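Side-chain contacts in putative hexose oxidase (Nonomuraea sp. ATCC 39727, PDB 5AWV), which carries a covalently attached FAD and probably oxidises the sugar of glycopeptide antibiotics such as teicoplanin, with which it is complexed here: residues L168-G173 with G275-R280; S268-N273 with S293-G298; R372-L375 with Q379-A382. All blocks are in the same frame, centred on the assembly; numbering follows the deposited sequence.

Interaction 1: L168-G173 with G275-R280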
# COMPACT_ATOMS: atom_id res chain seq x y z
N LEU A 168 6.70 11.52 3.55
CA LEU A 168 7.81 11.57 4.43
C LEU A 168 9.03 10.72 4.00
O LEU A 168 10.07 10.64 4.74
CB LEU A 168 7.44 11.19 5.84
CG LEU A 168 6.40 12.01 6.61
CD1 LEU A 168 6.30 11.50 8.04
CD2 LEU A 168 6.79 13.45 6.60
N SER A 169 8.93 10.04 2.88
CA SER A 169 10.02 9.16 2.41
C SER A 169 11.34 9.91 2.09
O SER A 169 12.45 9.34 2.29
CB SER A 169 9.56 8.23 1.29
OG SER A 169 8.59 7.40 1.82
N ARG A 170 11.27 11.16 1.62
CA ARG A 170 12.49 11.92 1.41
C ARG A 170 13.25 12.19 2.71
O ARG A 170 14.49 12.23 2.71
CB ARG A 170 12.24 13.21 0.61
CG ARG A 170 11.96 12.92 -0.88
CD ARG A 170 11.26 14.11 -1.55
NE ARG A 170 12.04 15.36 -1.46
CZ ARG A 170 13.01 15.73 -2.29
NH1 ARG A 170 13.36 14.95 -3.31
NH2 ARG A 170 13.56 16.95 -2.17
N GLN A 171 12.51 12.29 3.81
CA GLN A 171 13.09 12.56 5.12
C GLN A 171 13.47 11.26 5.78
O GLN A 171 14.47 11.20 6.43
CB GLN A 171 12.07 13.35 5.97
CG GLN A 171 12.58 13.82 7.32
CD GLN A 171 11.66 14.90 7.97
OE1 GLN A 171 10.50 15.16 7.54
NE2 GLN A 171 12.14 15.48 9.01
N PHE A 172 12.67 10.19 5.59
CA PHE A 172 12.86 8.98 6.38
C PHE A 172 13.12 7.67 5.64
O PHE A 172 13.40 6.65 6.31
CB PHE A 172 11.69 8.77 7.31
CG PHE A 172 11.59 9.80 8.41
CD1 PHE A 172 12.64 9.99 9.31
CD2 PHE A 172 10.48 10.56 8.54
CE1 PHE A 172 12.53 10.95 10.36
CE2 PHE A 172 10.37 11.54 9.56
CZ PHE A 172 11.42 11.72 10.48
N GLY A 173 13.03 7.63 4.31
CA GLY A 173 13.08 6.42 3.53
C GLY A 173 11.75 5.72 3.29
O GLY A 173 10.64 6.26 3.55
N GLY A 275 11.42 19.13 -13.12
CA GLY A 275 12.32 17.98 -13.20
C GLY A 275 13.73 18.29 -12.84
O GLY A 275 14.37 17.52 -12.12
N GLU A 276 14.26 19.42 -13.37
CA GLU A 276 15.59 19.87 -13.03
C GLU A 276 15.77 20.23 -11.57
O GLU A 276 16.82 19.96 -10.99
CB GLU A 276 16.06 21.04 -13.96
CG GLU A 276 16.30 20.44 -15.37
CD GLU A 276 16.49 21.44 -16.51
OE1 GLU A 276 16.43 21.03 -17.73
OE2 GLU A 276 16.67 22.61 -16.20
N TRP A 277 14.75 20.84 -10.97
CA TRP A 277 14.79 21.13 -9.55
C TRP A 277 14.98 19.77 -8.74
O TRP A 277 15.85 19.66 -7.89
CB TRP A 277 13.52 21.87 -9.07
CG TRP A 277 13.69 22.32 -7.70
CD1 TRP A 277 14.21 23.51 -7.25
CD2 TRP A 277 13.41 21.52 -6.54
NE1 TRP A 277 14.23 23.48 -5.87
CE2 TRP A 277 13.72 22.29 -5.42
CE3 TRP A 277 12.81 20.24 -6.35
CZ2 TRP A 277 13.57 21.80 -4.11
CZ3 TRP A 277 12.65 19.79 -5.04
CH2 TRP A 277 13.01 20.54 -3.95
N TYR A 278 14.16 18.79 -9.03
CA TYR A 278 14.29 17.44 -8.43
C TYR A 278 15.65 16.79 -8.72
O TYR A 278 16.19 16.17 -7.81
CB TYR A 278 13.10 16.48 -8.71
CG TYR A 278 11.96 16.65 -7.73
CD1 TYR A 278 12.00 16.00 -6.51
CD2 TYR A 278 10.93 17.54 -7.96
CE1 TYR A 278 11.02 16.13 -5.56
CE2 TYR A 278 9.93 17.71 -7.00
CZ TYR A 278 9.96 16.97 -5.77
OH TYR A 278 8.96 17.13 -4.81
N GLU A 279 16.28 17.01 -9.89
CA GLU A 279 17.63 16.47 -10.12
C GLU A 279 18.64 17.06 -9.20
O GLU A 279 19.54 16.37 -8.80
CB GLU A 279 18.14 16.74 -11.53
CG GLU A 279 17.41 16.05 -12.61
CD GLU A 279 17.90 16.43 -14.04
OE1 GLU A 279 17.35 15.95 -15.04
OE2 GLU A 279 18.80 17.26 -14.17
N ARG A 280 18.50 18.35 -8.88
CA ARG A 280 19.44 19.06 -8.05
C ARG A 280 19.21 18.89 -6.57
O ARG A 280 20.16 19.01 -5.81
CB ARG A 280 19.46 20.59 -8.36
CG ARG A 280 19.90 20.94 -9.77
CD ARG A 280 20.05 22.49 -9.96
NE ARG A 280 18.80 23.23 -9.63
CZ ARG A 280 17.78 23.50 -10.48
NH1 ARG A 280 17.83 23.13 -11.77
NH2 ARG A 280 16.68 24.13 -10.03
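Arg170 reaches from the short helix 169-172 to the rings of Trp277 and Tyr278, near the end of helix 264-280. It bridges backbones that stay well apart: even the nearest CA atoms, those of Arg170 and Tyr278, are 11.4 Å from each other. CB already points toward the helix, and CG stands beside the backbone N (chi1 -73°). A bend at chi3 (58°) then turns the guanidinium so that Tyr278 CE1 comes over one face. This CE1 lies 3.4 Å above the guanidinium plane, displaced toward its rim, and 3.8 Å from CZ of Arg170. The two planes are steep to each other, 72° apart, so NH1 of Arg170 arrives at the edge of the tyrosine, 3.5 Å from Tyr278 CE1, instead of over its face. NH2 takes the other ring, 4.0 Å from Trp277 CH2, in an oblique approach. The indole turns its edge to the phenol, with Trp277 CZ3 3.8 Å above the centre of the Tyr278 ring. NE bonds to Leu291 O, NH1 to Tyr403 O and Ser282 OG, and NH2 to Asn281 O and Tyr288 O, five bonds that fix the orientation of this buried group. In the fold, the arginine comes from the FAD-binding family region and reaches the last turn of helix 264-280, where Leu291 of strand 291-298 packs on both aromatic side chains.

Interaction 2: S268-N273 with S293-G298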
# COMPACT_ATOMS: atom_id res chain seq x y z
N SER A 268 6.05 22.83 -21.53
CA SER A 268 7.41 22.37 -21.54
C SER A 268 8.35 23.05 -20.54
O SER A 268 9.09 22.35 -19.82
CB SER A 268 7.99 22.38 -22.95
OG SER A 268 9.23 21.66 -22.90
N ARG A 269 8.32 24.37 -20.45
CA ARG A 269 9.09 25.05 -19.43
C ARG A 269 8.80 24.56 -17.98
O ARG A 269 9.71 24.35 -17.17
CB ARG A 269 8.89 26.57 -19.54
CG ARG A 269 9.72 27.37 -18.60
CD ARG A 269 11.20 27.25 -18.92
NE ARG A 269 11.96 27.96 -17.91
CZ ARG A 269 12.06 29.29 -17.85
NH1 ARG A 269 11.42 30.10 -18.72
NH2 ARG A 269 12.79 29.83 -16.90
N LEU A 270 7.55 24.42 -17.66
CA LEU A 270 7.12 23.91 -16.36
C LEU A 270 7.74 22.51 -16.01
O LEU A 270 8.31 22.33 -14.95
CB LEU A 270 5.58 23.81 -16.31
CG LEU A 270 4.95 23.15 -15.06
CD1 LEU A 270 5.26 23.92 -13.81
CD2 LEU A 270 3.47 23.10 -15.20
N LEU A 271 7.55 21.56 -16.89
CA LEU A 271 8.10 20.20 -16.68
C LEU A 271 9.60 20.18 -16.64
O LEU A 271 10.13 19.45 -15.79
CB LEU A 271 7.53 19.19 -17.66
CG LEU A 271 6.19 18.62 -17.25
CD1 LEU A 271 5.07 19.65 -17.26
CD2 LEU A 271 5.90 17.44 -18.15
N ARG A 272 10.30 21.07 -17.40
CA ARG A 272 11.73 21.17 -17.27
C ARG A 272 12.14 21.76 -15.96
O ARG A 272 13.06 21.27 -15.33
CB ARG A 272 12.44 21.92 -18.43
CG ARG A 272 12.17 21.27 -19.78
CD ARG A 272 12.82 22.04 -20.89
NE ARG A 272 12.28 21.58 -22.19
CZ ARG A 272 12.93 21.71 -23.34
NH1 ARG A 272 14.19 22.25 -23.38
NH2 ARG A 272 12.32 21.28 -24.48
N ASN A 273 11.52 22.86 -15.58
CA ASN A 273 11.79 23.51 -14.29
C ASN A 273 11.71 22.49 -13.10
O ASN A 273 12.56 22.42 -12.25
CB ASN A 273 10.72 24.57 -14.01
CG ASN A 273 10.91 25.89 -14.76
OD1 ASN A 273 10.03 26.74 -14.72
ND2 ASN A 273 11.97 26.02 -15.48
N SER A 293 6.54 17.25 -2.83
CA SER A 293 5.49 17.77 -3.69
C SER A 293 5.11 16.78 -4.72
O SER A 293 5.85 15.82 -4.99
CB SER A 293 5.96 19.08 -4.35
OG SER A 293 7.01 18.83 -5.27
N GLN A 294 3.94 16.97 -5.28
CA GLN A 294 3.66 16.26 -6.49
C GLN A 294 2.96 17.07 -7.55
O GLN A 294 2.01 17.77 -7.23
CB GLN A 294 2.87 14.97 -6.21
CG GLN A 294 1.51 15.04 -5.70
CD GLN A 294 0.86 13.62 -5.62
OE1 GLN A 294 1.51 12.62 -5.52
NE2 GLN A 294 -0.43 13.58 -5.66
N LEU A 295 3.44 16.94 -8.76
CA LEU A 295 2.92 17.67 -9.89
C LEU A 295 1.87 16.85 -10.57
O LEU A 295 2.16 15.85 -11.15
CB LEU A 295 4.05 18.16 -10.79
CG LEU A 295 3.64 18.95 -12.07
CD1 LEU A 295 2.85 20.24 -11.75
CD2 LEU A 295 4.81 19.26 -12.95
N MET A 296 0.63 17.30 -10.49
CA MET A 296 -0.49 16.54 -10.97
C MET A 296 -1.00 17.23 -12.24
O MET A 296 -1.46 18.35 -12.17
CB MET A 296 -1.54 16.48 -9.92
CG MET A 296 -1.06 15.82 -8.58
SD MET A 296 -2.11 16.26 -7.17
CE MET A 296 -3.37 15.09 -7.52
N ILE A 297 -0.81 16.56 -13.37
CA ILE A 297 -1.08 17.10 -14.67
C ILE A 297 -2.32 16.34 -15.14
O ILE A 297 -2.24 15.35 -15.86
CB ILE A 297 0.07 16.95 -15.64
CG1 ILE A 297 1.39 17.45 -15.05
CG2 ILE A 297 -0.23 17.67 -16.95
CD1 ILE A 297 2.57 16.98 -15.82
N GLY A 298 -3.47 16.86 -14.73
CA GLY A 298 -4.75 16.21 -14.94
C GLY A 298 -5.76 17.14 -15.59
O GLY A 298 -5.58 18.36 -15.60
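Leu271 and Ile297 meet methyl to methyl, tip to tip, in the all-apolar layer between helix 264-280 and strand 291-298. CD1 of Leu271 stands 3.9 Å from CD1 of Ile297, and its other methyl, CD2, is 4.1 Å from that same Ile297 CD1, so the isoleucine tip nestles against both branches of the leucine. Ile297 can do this because CG1 is set beside the backbone N (chi1 -51°), which sends its long branch to the helix. One strand methyl serves two helix residues: CD2 of Leu295 is 4.3 Å from Leu271 CD1 and 4.4 Å from Leu270 CG, looser dispersion contacts than the first. Polar bonds run along each segment instead of across. On the helix, Arg272 NE donates to Ser268 OG over 3.1 Å, with an N-H...O angle of 138° and the hydroxyl tilted from the guanidinium plane; NE also pairs with Asp377, while NH1 and NH2 bind bound peptide backbone. On the strand, a weak bond of 3.5 Å joins Gln294 NE2 to Met296 SD, and both these side chains pack on modified side chains of bound peptide. Helix and strand run nearly antiparallel (156°) with axes 11.3 Å apart. The strand lies between strands 309-316 and 395-402 of the antiparallel sheet, and Met311 and Leu400 of those strands pack on Leu295 and Ile297.

Interaction 3: R372-L375 with Q379-A382. With MAN (alpha-D-mannopyranose), chain B.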
# COMPACT_ATOMS: atom_id res chain seq x y z
N ARG A 372 15.21 8.82 -12.77
CA ARG A 372 16.51 9.26 -12.21
C ARG A 372 16.91 10.65 -12.64
O ARG A 372 17.69 11.27 -11.97
CB ARG A 372 17.65 8.33 -12.68
CG ARG A 372 17.41 6.90 -12.38
CD ARG A 372 18.43 6.04 -13.11
NE ARG A 372 19.72 6.20 -12.40
CZ ARG A 372 20.91 5.91 -12.90
NH1 ARG A 372 21.06 5.52 -14.17
NH2 ARG A 372 21.99 6.04 -12.14
N LYS A 373 16.37 11.12 -13.75
CA LYS A 373 16.61 12.45 -14.32
C LYS A 373 15.24 12.90 -14.79
O LYS A 373 14.31 12.08 -14.86
CB LYS A 373 17.56 12.37 -15.48
CG LYS A 373 18.94 12.08 -15.07
CD LYS A 373 19.74 11.76 -16.32
CE LYS A 373 20.58 12.90 -16.80
NZ LYS A 373 22.03 12.57 -16.59
N ARG A 374 15.09 14.17 -15.17
CA ARG A 374 13.83 14.58 -15.75
C ARG A 374 13.50 13.87 -17.02
O ARG A 374 14.36 13.42 -17.82
CB ARG A 374 13.80 16.09 -15.98
CG ARG A 374 14.71 16.56 -17.13
CD ARG A 374 14.20 17.92 -17.54
NE ARG A 374 14.99 18.67 -18.49
CZ ARG A 374 14.81 18.69 -19.81
NH1 ARG A 374 13.91 17.91 -20.38
NH2 ARG A 374 15.54 19.55 -20.54
N LEU A 375 12.21 13.85 -17.27
CA LEU A 375 11.73 13.53 -18.59
C LEU A 375 12.45 14.35 -19.66
O LEU A 375 12.72 15.52 -19.49
CB LEU A 375 10.22 13.76 -18.68
CG LEU A 375 9.30 12.80 -17.92
CD1 LEU A 375 7.83 13.28 -17.92
CD2 LEU A 375 9.33 11.35 -18.46
N GLN A 379 10.07 13.35 -24.46
CA GLN A 379 9.09 12.78 -23.55
C GLN A 379 8.11 13.81 -23.09
O GLN A 379 6.92 13.55 -23.01
CB GLN A 379 9.79 12.10 -22.37
CG GLN A 379 10.54 10.80 -22.78
CD GLN A 379 11.22 10.09 -21.62
OE1 GLN A 379 11.01 8.91 -21.41
NE2 GLN A 379 12.01 10.79 -20.89
N ILE A 380 8.59 15.02 -22.82
CA ILE A 380 7.65 16.05 -22.44
C ILE A 380 6.67 16.35 -23.61
O ILE A 380 5.48 16.62 -23.37
CB ILE A 380 8.37 17.31 -21.96
CG1 ILE A 380 9.08 17.00 -20.62
CG2 ILE A 380 7.48 18.50 -21.88
CD1 ILE A 380 10.02 18.05 -20.18
N GLN A 381 7.21 16.37 -24.82
CA GLN A 381 6.38 16.55 -26.02
C GLN A 381 5.25 15.52 -26.05
O GLN A 381 4.09 15.84 -26.30
CB GLN A 381 7.26 16.44 -27.28
CG GLN A 381 6.58 16.90 -28.59
CD GLN A 381 7.40 16.65 -29.89
OE1 GLN A 381 8.09 15.61 -30.03
NE2 GLN A 381 7.32 17.60 -30.86
N ALA A 382 5.60 14.24 -25.80
CA ALA A 382 4.63 13.15 -25.79
C ALA A 382 3.59 13.30 -24.71
O ALA A 382 2.40 13.08 -24.97
CB ALA A 382 5.33 11.82 -25.68
C1 MAN B . 4.70 19.41 -34.56
C2 MAN B . 5.08 19.65 -33.09
C3 MAN B . 4.30 18.70 -32.19
C4 MAN B . 2.78 18.85 -32.47
C5 MAN B . 2.42 18.52 -33.96
C6 MAN B . 0.88 18.60 -34.21
O2 MAN B . 4.75 20.94 -32.74
O3 MAN B . 4.62 18.99 -30.75
O4 MAN B . 2.21 17.93 -31.65
O5 MAN B . 3.20 19.39 -34.84
O6 MAN B . 0.46 19.99 -34.39
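The connection from edge strand 363-371 of the antiparallel sheet into helix 377-387 folds back on the helix's first turn, with Leu375 packed against Gln379 and Ile380. The leucine presents both its root and its tip. CB of Leu375 lies 3.9 Å from CG1 of Ile380, while the leucine and glutamine side chains cross at about a right angle, Leu375 CD2 lying 4.0 Å from Gln379 CB and 3.9 Å from Gln379 CD. The glutamine thus flanks the leucine with its CB and its amide carbon, and Val452 and Val465 lie on Gln379 as well. Ile380 extends CD1 over the polar link between the two loop residues, 3.8 Å from Leu375 O and 3.9 Å from Arg374 NH1, meeting the guanidinium obliquely. That link is a hydrogen bond of 2.8 Å from Arg374 NH1 to Leu375 O, in the carbonyl plane, with an N-H...O angle of 148°. Arg374 curls back to make it by placing CG between its backbone N and carbonyl carbon (chi1 71°), beyond which the chain runs extended to NE. Salt bridges to Glu276 through NE and Asp377 through NH1 hold the guanidinium further. One residue beyond the isoleucine, the helix meets ligand: Gln381 NE2 donates a weak hydrogen bond, 3.0 Å long and bent to 138°, to O3 of a mannose that Glu264 OE1 also binds.

Helix 264-280 joins interactions 1 and 2 by supplying one side of each, and it also borders interaction 3. Interaction 1 touches interaction 2 where Tyr278 OH lies 2.6 Å from Ser293 OG, a probable hydrogen bond. Interaction 3 is tied to interaction 1 by a probable bond of 2.9 Å between Arg374 N and Glu279 OE1. It packs on interaction 2 through Ile380 CD1, 3.7 Å from Leu271 CB. Relative to the ligands the three spread out: the Arg170 side chain is about 12 Å from the FAD, the Ile380 side chain about 8 Å from an 8-methylnonanoic acid, and Ser268 and Arg269 line an acyl-chain pocket directly.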